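Local coordinates for protein homoserine O-acetyltransferase (PDB 3I1I) that probably transfers the acetyl group of acetyl-CoA to the hydroxyl of L-homoserine, a step toward methionine, at residues F228-D233 and Q317-P322. Residues are numbered along the deposited sequence; the frame is centred on the assembly and turned at random.
Sequences FMNAFD and QDLLQP
L320 and L319 pack against the backbone of N230 where, in this alpha/beta-hydrolase fold, the loop after strand 309-313 meets the turn leaving helix 217-228. Followed outward from CB, L320 brings CG to 3.6 Å from N230 O; of its two methyls, CD1 lies over the N230 carbonyl and CD2 meets N230 CB at 3.7 Å. L319 crosses the N230 side chain at about a right angle, its CB beside N230 O and its CD1 3.4 Å from F232 O. The amide of N230 turns back to the preceding helix, 217-228, where ND2 hydrogen-bonds M226 O. Water 1 links the backbones, donating to N230 O (2.7 Å) and weakly to F232 O while accepting from L319 N. Between these leucines and Q317, D318 OD1 accepts L320 N nearly along its C-O axis, an Asx turn, and also Q321 N from above the carboxylate plane, which widens it to an Asx motif. D318 OD2 is hydrogen-bonded to H351 ND1, consistent with the acid of a Ser-His-Asp triad with S155. At the other end, D233 caps helix 234-240 through OD2 and H235 N. With CG anti to the backbone N (chi1 -176°), its carboxylate reaches Q317, where OD1 lies 3.3 Å from the methylene CG.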
loop_
_atom_site.group_PDB
_atom_site.type_symbol
_atom_site.label_atom_id
_atom_site.label_comp_id
_atom_site.label_asym_id
_atom_site.label_seq_id
_atom_site.Cartn_x
_atom_site.Cartn_y
_atom_site.Cartn_z
ATOM N N PHE A 228 10.018 -0.117 2.045
ATOM C CA PHE A 228 10.795 -0.505 3.223
ATOM C C PHE A 228 10.402 -1.894 3.740
ATOM O O PHE A 228 11.244 -2.697 4.095
ATOM C CB PHE A 228 10.582 0.549 4.339
ATOM C CG PHE A 228 11.311 0.228 5.593
ATOM C CD1 PHE A 228 12.668 0.527 5.703
ATOM C CD2 PHE A 228 10.681 -0.422 6.627
ATOM C CE1 PHE A 228 13.394 0.185 6.857
ATOM C CE2 PHE A 228 11.392 -0.770 7.823
ATOM C CZ PHE A 228 12.750 -0.455 7.932
HETATM N N MSE A 229 9.105 -2.160 3.792
HETATM C CA MSE A 229 8.642 -3.459 4.258
HETATM C C MSE A 229 8.926 -4.629 3.300
HETATM O O MSE A 229 8.669 -5.748 3.672
HETATM C CB MSE A 229 7.149 -3.466 4.594
HETATM C CG MSE A 229 6.741 -2.509 5.690
HETATM SE SE MSE A 229 7.746 -2.745 7.321
HETATM C CE MSE A 229 7.329 -4.658 7.695
ATOM N N ASN A 230 9.485 -4.400 2.118
ATOM C CA ASN A 230 9.983 -5.521 1.305
ATOM C C ASN A 230 11.492 -5.535 1.105
ATOM O O ASN A 230 12.039 -6.412 0.392
ATOM C CB ASN A 230 9.253 -5.543 -0.044
ATOM C CG ASN A 230 7.808 -5.989 0.100
ATOM O OD1 ASN A 230 7.534 -7.198 0.382
ATOM N ND2 ASN A 230 6.865 -5.003 0.012
ATOM N N ALA A 231 12.158 -4.591 1.759
ATOM C CA ALA A 231 13.596 -4.394 1.557
ATOM C C ALA A 231 14.445 -5.420 2.288
ATOM O O ALA A 231 15.588 -5.592 1.928
ATOM C CB ALA A 231 14.020 -2.961 1.922
ATOM N N PHE A 232 13.885 -6.138 3.260
ATOM C CA PHE A 232 14.675 -7.076 4.095
ATOM C C PHE A 232 13.989 -8.458 4.083
ATOM O O PHE A 232 12.938 -8.603 3.473
ATOM C CB PHE A 232 14.798 -6.564 5.531
ATOM C CG PHE A 232 15.469 -5.201 5.675
ATOM C CD1 PHE A 232 16.823 -5.099 5.943
ATOM C CD2 PHE A 232 14.731 -4.037 5.580
ATOM C CE1 PHE A 232 17.461 -3.830 6.074
ATOM C CE2 PHE A 232 15.334 -2.763 5.705
ATOM C CZ PHE A 232 16.714 -2.660 5.949
ATOM N N ASP A 233 14.574 -9.462 4.719
ATOM C CA ASP A 233 13.897 -10.754 4.958
ATOM C C ASP A 233 12.804 -10.536 5.984
ATOM O O ASP A 233 12.900 -9.630 6.803
ATOM C CB ASP A 233 14.883 -11.758 5.554
ATOM C CG ASP A 233 14.293 -13.152 5.734
ATOM O OD1 ASP A 233 14.211 -13.921 4.739
ATOM O OD2 ASP A 233 13.944 -13.502 6.889
ATOM N N GLN A 317 17.124 -14.267 -0.146
ATOM C CA GLN A 317 16.044 -13.758 0.670
ATOM C C GLN A 317 15.437 -12.456 0.142
ATOM O O GLN A 317 14.641 -11.815 0.833
ATOM C CB GLN A 317 16.557 -13.536 2.087
ATOM C CG GLN A 317 16.769 -14.808 2.876
ATOM C CD GLN A 317 18.010 -15.573 2.504
ATOM O OE1 GLN A 317 19.072 -15.009 2.159
ATOM N NE2 GLN A 317 17.893 -16.876 2.545
ATOM N N ASP A 318 15.814 -12.045 -1.063
ATOM C CA ASP A 318 15.279 -10.790 -1.644
ATOM C C ASP A 318 13.844 -11.006 -2.039
ATOM O O ASP A 318 13.575 -11.853 -2.908
ATOM C CB ASP A 318 16.079 -10.423 -2.894
ATOM C CG ASP A 318 15.868 -9.016 -3.338
ATOM O OD1 ASP A 318 14.769 -8.418 -3.139
ATOM O OD2 ASP A 318 16.840 -8.524 -3.923
ATOM N N LEU A 319 12.940 -10.260 -1.398
ATOM C CA LEU A 319 11.530 -10.281 -1.716
ATOM C C LEU A 319 11.160 -9.364 -2.874
ATOM O O LEU A 319 10.048 -9.497 -3.466
ATOM C CB LEU A 319 10.700 -9.869 -0.518
ATOM C CG LEU A 319 10.760 -10.729 0.752
ATOM C CD1 LEU A 319 10.200 -9.892 1.933
ATOM C CD2 LEU A 319 10.016 -12.068 0.626
ATOM N N LEU A 320 12.020 -8.394 -3.180
ATOM C CA LEU A 320 11.718 -7.420 -4.254
ATOM C C LEU A 320 12.169 -7.974 -5.575
ATOM O O LEU A 320 11.516 -7.764 -6.583
ATOM C CB LEU A 320 12.406 -6.071 -4.034
ATOM C CG LEU A 320 11.794 -5.207 -2.945
ATOM C CD1 LEU A 320 12.833 -4.145 -2.545
ATOM C CD2 LEU A 320 10.464 -4.574 -3.414
ATOM N N GLN A 321 13.278 -8.694 -5.559
ATOM C CA GLN A 321 13.885 -9.198 -6.765
ATOM C C GLN A 321 14.208 -10.686 -6.609
ATOM O O GLN A 321 15.346 -11.063 -6.292
ATOM C CB GLN A 321 15.159 -8.396 -7.073
ATOM C CG GLN A 321 14.916 -6.904 -7.460
ATOM C CD GLN A 321 14.012 -6.746 -8.667
ATOM O OE1 GLN A 321 13.847 -7.670 -9.488
ATOM N NE2 GLN A 321 13.372 -5.611 -8.751
ATOM N N PRO A 322 13.198 -11.546 -6.824
ATOM C CA PRO A 322 13.384 -12.975 -6.642
ATOM C C PRO A 322 14.508 -13.508 -7.506
ATOM O O PRO A 322 14.608 -13.199 -8.694
ATOM C CB PRO A 322 12.050 -13.539 -7.083
ATOM C CG PRO A 322 11.080 -12.451 -6.800
ATOM C CD PRO A 322 11.806 -11.221 -7.162
HETATM O O HOH W 1 13.857 -8.357 0.828
HETATM O O HOH W 2 13.063 -13.592 2.223
#